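Local structure of peptidoglycan synthase activator LpoP (6W5Q) at residues Q67-A72 and E98-S103; Q23-S28 and A35-R40; L92-R97 and A104-A109; G29-A34 and A56-A61. The protein is a lipoprotein that activates a peptidoglycan synthase in Pseudomonas aeruginosa, the present chain being its globular C-terminal domain of tetratricopeptide-repeat type. All blocks are in the same frame, centred on the assembly; numbering follows the deposited sequence.

Contact 1 (Q67-A72 and E98-S103)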
loop_
_atom_site.group_PDB
_atom_site.type_symbol
_atom_site.label_atom_id
_atom_site.label_comp_id
_atom_site.label_asym_id
_atom_site.label_seq_id
_atom_site.Cartn_x
_atom_site.Cartn_y
_atom_site.Cartn_z
ATOM N N GLN A 67 -0.125 10.383 -3.497
ATOM C CA GLN A 67 0.613 9.290 -4.136
ATOM C C GLN A 67 0.179 7.937 -3.595
ATOM O O GLN A 67 -0.128 7.017 -4.365
ATOM C CB GLN A 67 2.117 9.466 -3.915
ATOM C CG GLN A 67 2.742 10.396 -4.884
ATOM C CD GLN A 67 4.218 10.570 -4.625
ATOM O OE1 GLN A 67 4.983 9.593 -4.581
ATOM N NE2 GLN A 67 4.620 11.797 -4.384
ATOM N N ALA A 68 0.197 7.787 -2.260
ATOM C CA ALA A 68 -0.190 6.535 -1.611
ATOM C C ALA A 68 -1.566 6.089 -2.040
ATOM O O ALA A 68 -1.820 4.888 -2.205
ATOM C CB ALA A 68 -0.185 6.699 -0.086
ATOM N N GLU A 69 -2.484 7.048 -2.184
ATOM C CA GLU A 69 -3.860 6.709 -2.503
ATOM C C GLU A 69 -3.936 6.002 -3.852
ATOM O O GLU A 69 -4.627 4.984 -3.993
ATOM C CB GLU A 69 -4.703 7.988 -2.490
ATOM C CG GLU A 69 -6.190 7.760 -2.624
ATOM C CD GLU A 69 -6.944 9.047 -2.932
ATOM O OE1 GLU A 69 -6.364 10.151 -2.793
ATOM O OE2 GLU A 69 -8.122 8.955 -3.319
ATOM N N GLN A 70 -3.198 6.506 -4.844
ATOM C CA GLN A 70 -3.268 5.925 -6.186
ATOM C C GLN A 70 -2.605 4.558 -6.244
ATOM O O GLN A 70 -3.087 3.655 -6.941
ATOM C CB GLN A 70 -2.633 6.875 -7.204
ATOM C CG GLN A 70 -3.280 8.225 -7.203
ATOM C CD GLN A 70 -4.768 8.166 -7.521
ATOM O OE1 GLN A 70 -5.532 8.974 -7.002
ATOM N NE2 GLN A 70 -5.172 7.267 -8.418
ATOM N N VAL A 71 -1.506 4.381 -5.521
ATOM C CA VAL A 71 -0.889 3.058 -5.442
ATOM C C VAL A 71 -1.842 2.075 -4.787
ATOM O O VAL A 71 -2.047 0.961 -5.286
ATOM C CB VAL A 71 0.443 3.125 -4.679
ATOM C CG1 VAL A 71 1.039 1.714 -4.519
ATOM C CG2 VAL A 71 1.390 4.080 -5.380
ATOM N N ALA A 72 -2.442 2.473 -3.663
ATOM C CA ALA A 72 -3.380 1.588 -2.976
ATOM C C ALA A 72 -4.608 1.305 -3.837
ATOM O O ALA A 72 -5.137 0.180 -3.839
ATOM C CB ALA A 72 -3.795 2.196 -1.637
ATOM N N GLU A 98 -7.976 11.301 4.441
ATOM C CA GLU A 98 -7.911 12.089 5.672
ATOM C C GLU A 98 -6.761 13.089 5.647
ATOM O O GLU A 98 -6.930 14.266 5.987
ATOM C CB GLU A 98 -7.748 11.148 6.873
ATOM C CG GLU A 98 -9.032 10.567 7.385
ATOM C CD GLU A 98 -8.843 9.612 8.556
ATOM O OE1 GLU A 98 -7.769 8.966 8.660
ATOM O OE2 GLU A 98 -9.783 9.502 9.368
ATOM N N LYS A 99 -5.564 12.623 5.279
ATOM C CA LYS A 99 -4.403 13.493 5.327
ATOM C C LYS A 99 -4.450 14.537 4.229
ATOM O O LYS A 99 -3.725 15.534 4.312
ATOM C CB LYS A 99 -3.121 12.656 5.241
ATOM C CG LYS A 99 -2.959 11.718 6.432
ATOM C CD LYS A 99 -1.611 11.038 6.428
ATOM C CE LYS A 99 -1.396 10.216 7.685
ATOM N NZ LYS A 99 0.031 9.785 7.776
ATOM N N GLN A 100 -5.301 14.338 3.222
ATOM C CA GLN A 100 -5.558 15.338 2.194
ATOM C C GLN A 100 -6.678 16.296 2.586
ATOM O O GLN A 100 -7.086 17.130 1.768
ATOM C CB GLN A 100 -5.885 14.648 0.870
ATOM C CG GLN A 100 -4.672 13.957 0.247
ATOM C CD GLN A 100 -5.020 13.075 -0.934
ATOM O OE1 GLN A 100 -5.095 13.539 -2.073
ATOM N NE2 GLN A 100 -5.215 11.786 -0.668
ATOM N N GLY A 101 -7.175 16.199 3.820
ATOM C CA GLY A 101 -8.260 17.046 4.270
ATOM C C GLY A 101 -9.638 16.580 3.855
ATOM O O GLY A 101 -10.574 17.383 3.847
ATOM N N ASP A 102 -9.798 15.304 3.526
ATOM C CA ASP A 102 -11.025 14.776 2.936
ATOM C C ASP A 102 -11.658 13.752 3.889
ATOM O O ASP A 102 -11.444 12.541 3.762
ATOM C CB ASP A 102 -10.714 14.157 1.583
ATOM C CG ASP A 102 -11.938 13.587 0.906
ATOM O OD1 ASP A 102 -11.767 12.713 0.032
ATOM O OD2 ASP A 102 -13.075 14.006 1.249
ATOM N N SER A 103 -12.463 14.233 4.839
ATOM C CA SER A 103 -13.085 13.303 5.777
ATOM C C SER A 103 -14.293 12.573 5.185
ATOM O O SER A 103 -14.637 11.496 5.674
ATOM C CB SER A 103 -13.483 14.026 7.064
ATOM O OG SER A 103 -14.777 14.574 6.977
#
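Glu69 and Gln100 meet through a single polar bond, and Glu69 can be followed from its root to that bond. Its CB leaves helix 65-78 in the direction of the turn after helix 83-99, and CG lies anti to the backbone N (chi1 -172°). The chain stays extended from there and passes along Ala96, which being small lets it by. At the end of this arm CD lies 4.0 Å from Gln100 NE2, and OE1 receives the hydrogen bond, at 2.9 Å from Gln100 NE2. The bond is fairly straight, with 163° at the hydrogen. It leaves Gln100 close to the plane of its amide but reaches OE1 from above the carboxylate plane, the two flat groups being turned 63° against each other.

OE1 is gripped twice, since Arg97 also forms a salt bridge with it, while OE2 pairs with Arg73. Two arginines near one carboxylate should favour its charged form, which suits a largely buried glutamate. Gln100 fits its place because NE2 has two hydrogens to give, and it also bonds the carbonyl O of Ala96. Just beyond it Gly101, with positive phi, completes the turn: Gly101 N bonds Glu98 O and Asp102 N bonds Arg97 O. This is a Schellman motif, here closing a helix of a TPR-type helical array and tied to the neighbouring helix 65-78.

Contact 2 (Q23-S28 and A35-R40). With SO4 (sulfate ion), chain I.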
loop_
_atom_site.group_PDB
_atom_site.type_symbol
_atom_site.label_atom_id
_atom_site.label_comp_id
_atom_site.label_asym_id
_atom_site.label_seq_id
_atom_site.Cartn_x
_atom_site.Cartn_y
_atom_site.Cartn_z
ATOM N N GLN A 23 10.875 -4.029 4.483
ATOM C CA GLN A 23 10.407 -3.909 5.861
ATOM C C GLN A 23 11.559 -3.615 6.823
ATOM O O GLN A 23 11.388 -2.857 7.792
ATOM C CB GLN A 23 9.660 -5.175 6.282
ATOM C CG GLN A 23 9.246 -5.168 7.759
ATOM C CD GLN A 23 8.353 -6.319 8.127
ATOM O OE1 GLN A 23 8.034 -7.165 7.282
ATOM N NE2 GLN A 23 7.944 -6.374 9.398
ATOM N N GLN A 24 12.738 -4.203 6.583
ATOM C CA GLN A 24 13.904 -3.873 7.400
ATOM C C GLN A 24 14.278 -2.401 7.264
ATOM O O GLN A 24 14.680 -1.763 8.244
ATOM C CB GLN A 24 15.096 -4.755 7.015
ATOM C CG GLN A 24 14.927 -6.222 7.355
ATOM C CD GLN A 24 16.203 -7.015 7.138
ATOM O OE1 GLN A 24 17.302 -6.472 7.235
ATOM N NE2 GLN A 24 16.065 -8.302 6.840
ATOM N N GLN A 25 14.151 -1.847 6.054
ATOM C CA GLN A 25 14.492 -0.445 5.823
ATOM C C GLN A 25 13.453 0.495 6.420
ATOM O O GLN A 25 13.809 1.467 7.099
ATOM C CB GLN A 25 14.665 -0.197 4.330
ATOM C CG GLN A 25 15.581 -1.220 3.736
ATOM C CD GLN A 25 15.766 -1.109 2.257
ATOM O OE1 GLN A 25 16.892 -1.050 1.776
ATOM N NE2 GLN A 25 14.680 -1.080 1.520
ATOM N N GLN A 26 12.165 0.225 6.170
ATOM C CA GLN A 26 11.105 0.979 6.826
ATOM C C GLN A 26 11.279 0.916 8.334
ATOM O O GLN A 26 11.270 1.944 9.017
ATOM C CB GLN A 26 9.739 0.430 6.409
ATOM C CG GLN A 26 8.564 1.190 6.985
ATOM C CD GLN A 26 7.225 0.698 6.469
ATOM O OE1 GLN A 26 7.094 -0.453 6.048
ATOM N NE2 GLN A 26 6.219 1.572 6.499
ATOM N N GLY A 27 11.491 -0.296 8.859
ATOM C CA GLY A 27 11.649 -0.467 10.294
ATOM C C GLY A 27 12.798 0.342 10.848
ATOM O O GLY A 27 12.763 0.766 12.001
ATOM N N SER A 28 13.818 0.584 10.036
ATOM C CA SER A 28 14.990 1.327 10.458
ATOM C C SER A 28 14.845 2.838 10.286
ATOM O O SER A 28 15.716 3.585 10.749
ATOM C CB SER A 28 16.208 0.832 9.682
ATOM O OG SER A 28 17.160 1.813 9.597
ATOM N N ALA A 35 10.980 2.411 -0.195
ATOM C CA ALA A 35 10.250 2.664 -1.429
ATOM C C ALA A 35 11.033 2.142 -2.630
ATOM O O ALA A 35 10.464 1.462 -3.501
ATOM C CB ALA A 35 9.928 4.155 -1.559
ATOM N N ALA A 36 12.353 2.395 -2.662
ATOM C CA ALA A 36 13.188 1.880 -3.743
ATOM C C ALA A 36 13.138 0.356 -3.801
ATOM O O ALA A 36 13.028 -0.225 -4.889
ATOM C CB ALA A 36 14.627 2.357 -3.574
ATOM N N SER A 37 13.197 -0.310 -2.637
ATOM C CA SER A 37 13.117 -1.772 -2.610
ATOM C C SER A 37 11.766 -2.265 -3.103
ATOM O O SER A 37 11.676 -3.317 -3.750
ATOM C CB SER A 37 13.359 -2.309 -1.197
ATOM O OG SER A 37 14.647 -1.997 -0.720
ATOM N N LEU A 38 10.695 -1.537 -2.788
ATOM C CA LEU A 38 9.388 -1.957 -3.269
ATOM C C LEU A 38 9.223 -1.668 -4.762
ATOM O O LEU A 38 8.539 -2.423 -5.463
ATOM C CB LEU A 38 8.296 -1.287 -2.416
ATOM C CG LEU A 38 8.347 -1.804 -0.954
ATOM C CD1 LEU A 38 7.481 -1.027 0.020
ATOM C CD2 LEU A 38 7.987 -3.310 -0.863
ATOM N N GLU A 39 9.849 -0.611 -5.279
ATOM C CA GLU A 39 9.792 -0.408 -6.725
ATOM C C GLU A 39 10.610 -1.468 -7.454
ATOM O O GLU A 39 10.310 -1.803 -8.602
ATOM C CB GLU A 39 10.276 0.999 -7.101
ATOM C CG GLU A 39 9.573 2.133 -6.386
ATOM C CD GLU A 39 8.264 2.532 -7.044
ATOM O OE1 GLU A 39 7.619 3.472 -6.540
ATOM O OE2 GLU A 39 7.881 1.909 -8.061
ATOM N N ARG A 40 11.632 -2.020 -6.801
ATOM C CA ARG A 40 12.351 -3.138 -7.402
ATOM C C ARG A 40 11.493 -4.397 -7.360
ATOM O O ARG A 40 11.498 -5.194 -8.306
ATOM C CB ARG A 40 13.705 -3.326 -6.688
ATOM C CG ARG A 40 14.641 -4.396 -7.302
ATOM C CD ARG A 40 16.021 -4.422 -6.604
ATOM N NE ARG A 40 17.095 -5.027 -7.404
ATOM C CZ ARG A 40 17.733 -6.163 -7.090
ATOM N NH1 ARG A 40 17.404 -6.834 -5.989
ATOM N NH2 ARG A 40 18.707 -6.639 -7.875
HETATM S S SO4 I . 19.084 -4.061 -10.431
HETATM O O1 SO4 I . 19.173 -2.888 -9.559
HETATM O O2 SO4 I . 18.942 -3.697 -11.833
HETATM O O3 SO4 I . 20.264 -4.911 -10.270
HETATM O O4 SO4 I . 17.903 -4.828 -10.065
#
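Ser37 OG is approached by two groups: Gln25 NE2 from across the helix pair, and the carbonyl O of Ser33, one turn earlier in its own helix, to which it is hydrogen-bonded. The bond from Gln25 NE2 to Ser37 OG is modelled at 2.4 Å, too short to be taken at face value, so its length is doubtful even though the pairing is plausible. OG lies anti to the carbonyl carbon (chi1 -62°), beside the backbone N. A serine suits this buried spot: its small hydroxyl can bond a carbonyl of its own helix and, if the pairing is right, also accept from the helix before. Gln25 supplies the length needed to bridge 8.6 Å between its CA and that of Ser37. Beyond CG its chain is extended, and along the way it touches Ser33 and Ala34.

At the outer side of helix 31-44, Arg40 stretches from CG to NE toward a sulfate ion, probably from the crystallisation liquor. The sulfate lies at the edge of the guanidinium group. Its O4 is gripped by Arg40 NE at 2.8 Å and by Arg40 NH2 at 3.0 Å, while O3 has a weak bond to NH2; Arg43 binds the same ion. Helices 13-28 and 31-44 run in opposite directions along this contact, forming the antiparallel helical hairpin from which tetratricopeptide-repeat folds are built.

Contact 3 (L92-R97 and A104-A109)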
loop_
_atom_site.group_PDB
_atom_site.type_symbol
_atom_site.label_atom_id
_atom_site.label_comp_id
_atom_site.label_asym_id
_atom_site.label_seq_id
_atom_site.Cartn_x
_atom_site.Cartn_y
_atom_site.Cartn_z
ATOM N N LEU A 92 -6.062 2.042 4.112
ATOM C CA LEU A 92 -5.001 2.915 3.622
ATOM C C LEU A 92 -5.562 4.071 2.806
ATOM O O LEU A 92 -5.086 5.206 2.906
ATOM C CB LEU A 92 -4.014 2.115 2.769
ATOM C CG LEU A 92 -2.742 1.598 3.436
ATOM C CD1 LEU A 92 -3.067 0.764 4.678
ATOM C CD2 LEU A 92 -1.888 0.807 2.418
ATOM N N ILE A 93 -6.554 3.797 1.963
ATOM C CA ILE A 93 -7.133 4.859 1.141
ATOM C C ILE A 93 -7.849 5.884 2.019
ATOM O O ILE A 93 -7.744 7.094 1.793
ATOM C CB ILE A 93 -8.068 4.243 0.083
ATOM C CG1 ILE A 93 -7.251 3.430 -0.922
ATOM C CG2 ILE A 93 -8.926 5.317 -0.595
ATOM C CD1 ILE A 93 -8.074 2.573 -1.837
ATOM N N ALA A 94 -8.582 5.409 3.034
ATOM C CA ALA A 94 -9.220 6.294 4.003
ATOM C C ALA A 94 -8.196 7.204 4.661
ATOM O O ALA A 94 -8.416 8.410 4.815
ATOM C CB ALA A 94 -9.948 5.469 5.069
ATOM N N GLN A 95 -7.065 6.631 5.070
ATOM C CA GLN A 95 -6.056 7.417 5.767
ATOM C C GLN A 95 -5.414 8.422 4.841
ATOM O O GLN A 95 -5.078 9.531 5.267
ATOM C CB GLN A 95 -5.010 6.493 6.372
ATOM C CG GLN A 95 -5.585 5.545 7.379
ATOM C CD GLN A 95 -4.517 4.787 8.090
ATOM O OE1 GLN A 95 -4.798 3.840 8.835
ATOM N NE2 GLN A 95 -3.264 5.184 7.865
ATOM N N ALA A 96 -5.269 8.059 3.565
ATOM C CA ALA A 96 -4.735 8.994 2.579
ATOM C C ALA A 96 -5.723 10.124 2.271
ATOM O O ALA A 96 -5.308 11.263 2.032
ATOM C CB ALA A 96 -4.364 8.233 1.305
ATOM N N ARG A 97 -7.035 9.829 2.232
ATOM C CA ARG A 97 -8.007 10.911 2.042
ATOM C C ARG A 97 -7.991 11.861 3.225
ATOM O O ARG A 97 -8.007 13.084 3.046
ATOM C CB ARG A 97 -9.425 10.360 1.851
ATOM C CG ARG A 97 -9.577 9.398 0.679
ATOM C CD ARG A 97 -9.188 10.059 -0.612
ATOM N NE ARG A 97 -9.686 11.420 -0.712
ATOM C CZ ARG A 97 -9.454 12.215 -1.749
ATOM N NH1 ARG A 97 -8.729 11.779 -2.764
ATOM N NH2 ARG A 97 -9.948 13.447 -1.771
ATOM N N ALA A 104 -14.926 13.107 4.134
ATOM C CA ALA A 104 -16.023 12.377 3.498
ATOM C C ALA A 104 -15.500 11.144 2.762
ATOM O O ALA A 104 -15.926 10.016 3.035
ATOM C CB ALA A 104 -16.809 13.298 2.560
ATOM N N GLY A 105 -14.554 11.335 1.839
ATOM C CA GLY A 105 -13.943 10.204 1.150
ATOM C C GLY A 105 -13.259 9.216 2.079
ATOM O O GLY A 105 -13.138 8.038 1.739
ATOM N N ALA A 106 -12.805 9.671 3.248
ATOM C CA ALA A 106 -12.237 8.757 4.227
ATOM C C ALA A 106 -13.315 7.880 4.873
ATOM O O ALA A 106 -13.095 6.687 5.112
ATOM C CB ALA A 106 -11.479 9.560 5.278
ATOM N N ALA A 107 -14.476 8.456 5.190
ATOM C CA ALA A 107 -15.549 7.656 5.776
ATOM C C ALA A 107 -16.119 6.694 4.750
ATOM O O ALA A 107 -16.476 5.557 5.078
ATOM C CB ALA A 107 -16.657 8.562 6.318
ATOM N N LEU A 108 -16.214 7.144 3.501
ATOM C CA LEU A 108 -16.755 6.309 2.449
ATOM C C LEU A 108 -15.819 5.158 2.152
ATOM O O LEU A 108 -16.264 4.078 1.758
ATOM C CB LEU A 108 -16.991 7.156 1.193
ATOM C CG LEU A 108 -18.127 8.182 1.313
ATOM C CD1 LEU A 108 -18.266 9.012 0.053
ATOM C CD2 LEU A 108 -19.438 7.472 1.607
ATOM N N ALA A 109 -14.518 5.374 2.341
ATOM C CA ALA A 109 -13.556 4.305 2.113
ATOM C C ALA A 109 -13.601 3.300 3.247
ATOM O O ALA A 109 -13.583 2.090 3.005
ATOM C CB ALA A 109 -12.153 4.885 1.953
#
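Arg97 lies over Gly105 and Ala106 with the foot of its chain, and its torsions explain how. CG stands anti to the carbonyl carbon (chi1 -58°), and the chain bends at chi2 (-59°) and again at chi3. The two bends turn it aside, so that CB and CG rest on the helix while the guanidinium swings off past Gly105. Arg97 CB comes to 3.7 Å from Ala106 N, and Arg97 CG to 3.9 Å from Gly105 C. Glycine suits that position, for the methylenes rest directly on its bare backbone. At the charged end NE forms a salt bridge with Asp102 in the connecting turn and NH1 one with Glu69 of helix 65-78, so the guanidinium links the turn to a third helix. Asp102 also caps helix 103-114 through Gly105 N.

Alanines carry the rest. Ala106 CB packs 3.3 Å from Ala94 O, and in return Ala94 CB lies 3.4 Å from Ala106 O, a reciprocal fit of methyl against carbonyl. One turn further along, Ala109 CB is 3.9 Å from Ala94 CB and 4.1 Å from Ile93 CG2. The branched Ile93 serves two sides, since it also packs on Ala72 and Leu76 of helix 65-78.

With nothing larger than methyl groups at the centre, the axes come within 7.6 Å and run almost exactly antiparallel, at 171°. No hydrogen bond crosses between the two segments. The fit of methyls and bare backbone therefore carries the contact, and the polar links of Arg97 lie at its margin.

Contact 4 (G29-A34 and A56-A61)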
loop_
_atom_site.group_PDB
_atom_site.type_symbol
_atom_site.label_atom_id
_atom_site.label_comp_id
_atom_site.label_asym_id
_atom_site.label_seq_id
_atom_site.Cartn_x
_atom_site.Cartn_y
_atom_site.Cartn_z
ATOM N N GLY A 29 13.778 3.307 9.636
ATOM C CA GLY A 29 13.580 4.724 9.397
ATOM C C GLY A 29 13.972 5.209 8.016
ATOM O O GLY A 29 13.934 6.424 7.772
ATOM N N ASP A 30 14.335 4.302 7.105
ATOM C CA ASP A 30 14.758 4.665 5.750
ATOM C C ASP A 30 13.605 4.368 4.792
ATOM O O ASP A 30 13.603 3.392 4.039
ATOM C CB ASP A 30 16.035 3.924 5.359
ATOM C CG ASP A 30 16.694 4.506 4.093
ATOM O OD1 ASP A 30 16.049 5.317 3.378
ATOM O OD2 ASP A 30 17.866 4.151 3.823
ATOM N N LEU A 31 12.611 5.253 4.826
ATOM C CA LEU A 31 11.456 5.112 3.955
ATOM C C LEU A 31 11.829 5.299 2.488
ATOM O O LEU A 31 11.157 4.751 1.601
ATOM C CB LEU A 31 10.373 6.098 4.395
ATOM C CG LEU A 31 9.794 5.782 5.779
ATOM C CD1 LEU A 31 8.689 6.745 6.176
ATOM C CD2 LEU A 31 9.279 4.374 5.795
ATOM N N ASN A 32 12.899 6.046 2.213
ATOM C CA ASN A 32 13.353 6.243 0.832
ATOM C C ASN A 32 13.816 4.923 0.207
ATOM O O ASN A 32 13.392 4.558 -0.900
ATOM C CB ASN A 32 14.466 7.298 0.814
ATOM C CG ASN A 32 15.101 7.489 -0.564
ATOM O OD1 ASN A 32 14.456 7.943 -1.500
ATOM N ND2 ASN A 32 16.388 7.178 -0.673
ATOM N N SER A 33 14.681 4.187 0.910
ATOM C CA SER A 33 15.155 2.900 0.406
ATOM C C SER A 33 14.035 1.869 0.372
ATOM O O SER A 33 13.919 1.102 -0.593
ATOM C CB SER A 33 16.312 2.398 1.261
ATOM O OG SER A 33 17.352 3.343 1.267
ATOM N N ALA A 34 13.220 1.821 1.429
ATOM C CA ALA A 34 12.051 0.955 1.424
ATOM C C ALA A 34 11.245 1.155 0.154
ATOM O O ALA A 34 10.894 0.192 -0.539
ATOM C CB ALA A 34 11.189 1.223 2.659
ATOM N N ALA A 56 2.180 1.607 -0.827
ATOM C CA ALA A 56 1.281 2.682 -0.411
ATOM C C ALA A 56 1.526 3.053 1.042
ATOM O O ALA A 56 1.445 4.225 1.415
ATOM C CB ALA A 56 -0.176 2.258 -0.625
ATOM N N GLN A 57 1.849 2.065 1.877
ATOM C CA GLN A 57 2.111 2.350 3.277
ATOM C C GLN A 57 3.329 3.249 3.450
ATOM O O GLN A 57 3.290 4.242 4.196
ATOM C CB GLN A 57 2.299 1.049 4.035
ATOM C CG GLN A 57 1.022 0.493 4.587
ATOM C CD GLN A 57 1.295 -0.344 5.806
ATOM O OE1 GLN A 57 1.218 -1.572 5.757
ATOM N NE2 GLN A 57 1.637 0.315 6.915
ATOM N N VAL A 58 4.427 2.907 2.772
ATOM C CA VAL A 58 5.660 3.680 2.882
ATOM C C VAL A 58 5.445 5.105 2.394
ATOM O O VAL A 58 5.908 6.064 3.025
ATOM C CB VAL A 58 6.788 2.974 2.106
ATOM C CG1 VAL A 58 8.046 3.833 2.061
ATOM C CG2 VAL A 58 7.070 1.649 2.761
ATOM N N ARG A 59 4.756 5.269 1.257
ATOM C CA ARG A 59 4.479 6.614 0.755
ATOM C C ARG A 59 3.607 7.375 1.728
ATOM O O ARG A 59 3.820 8.570 1.967
ATOM C CB ARG A 59 3.783 6.565 -0.601
ATOM C CG ARG A 59 4.530 5.787 -1.670
ATOM C CD ARG A 59 4.952 6.681 -2.806
ATOM N NE ARG A 59 5.794 6.008 -3.801
ATOM C CZ ARG A 59 7.099 6.212 -3.978
ATOM N NH1 ARG A 59 7.760 7.102 -3.228
ATOM N NH2 ARG A 59 7.731 5.537 -4.929
ATOM N N LEU A 60 2.588 6.709 2.270
ATOM C CA LEU A 60 1.752 7.369 3.257
ATOM C C LEU A 60 2.587 7.777 4.463
ATOM O O LEU A 60 2.436 8.884 4.994
ATOM C CB LEU A 60 0.605 6.449 3.665
ATOM C CG LEU A 60 -0.419 7.072 4.610
ATOM C CD1 LEU A 60 -0.987 8.355 4.029
ATOM C CD2 LEU A 60 -1.508 6.066 4.873
ATOM N N ALA A 61 3.508 6.907 4.885
ATOM C CA ALA A 61 4.339 7.247 6.025
ATOM C C ALA A 61 5.292 8.397 5.703
ATOM O O ALA A 61 5.673 9.139 6.605
ATOM C CB ALA A 61 5.099 6.010 6.503
#
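Where Leu31 meets Val58 and Ala61 the surfaces are aliphatic; the flat group that matters is the carboxylate of Asp30, which sets the start of the helix carrying Leu31. Both of its oxygens are met from above the carboxylate plane. Ser33 N donates to Asp30 OD1 at 3.0 Å, standing 62° out of that plane, and Ser33 OG donates to Asp30 OD2 at 2.7 Å, 53° out of it. Asp30 is thus the N-cap, and serine suits the position three residues on because it offers both a backbone N-H and a hydroxyl. The negative charge there would probably be favoured by the helix start. Gly29 just before it has positive phi and closes the preceding helix in a Schellman motif.

With the helix start fixed, Leu31 faces helix 49-61. Its two methyls divide the work: Leu31 CD1 touches Ala61 CB at 3.7 Å, and Leu31 CD2 lies 4.0 Å from Val58 CG1. The side chains of Leu31 and Val58 slide past each other in opposite directions. Val58 CG1, anti to its own backbone N (chi1 173°), also reaches Leu31 O at 3.3 Å and Ala34 CB at 4.1 Å. A branched valine can fill this position with both methyls, since CG2 meets Ala34 as well, whereas the small Ala34 and Ala61 let the helices draw near. Gln26 of helix 13-28 and Leu38 further cover Val58.

No hydrogen bond joins the two segments, so apolar contact binds them directly; polar bonds define the helix start, and a salt bridge from Arg59 reaches Glu39 further along helix 31-44.

Six helices follow one another along the chain, and the four contacts sample their packing from one end of the array to the other. Contacts 2 and 4 share helix 31-44 and have centres 7 Å apart; a salt bridge between Glu39 and Arg59 joins them. Contacts 1 and 3 share helix 83-99, are likewise 7 Å apart, and meet through Arg97. Along the chain the first pair closes before the second opens. Contacts 2 and 3 lie 24 Å apart on opposite sides of the centre, whereas contact 4 touches both 1 and 3 through helix 49-61. Such neighbour-to-neighbour packing is consistent with a continuous TPR-type domain.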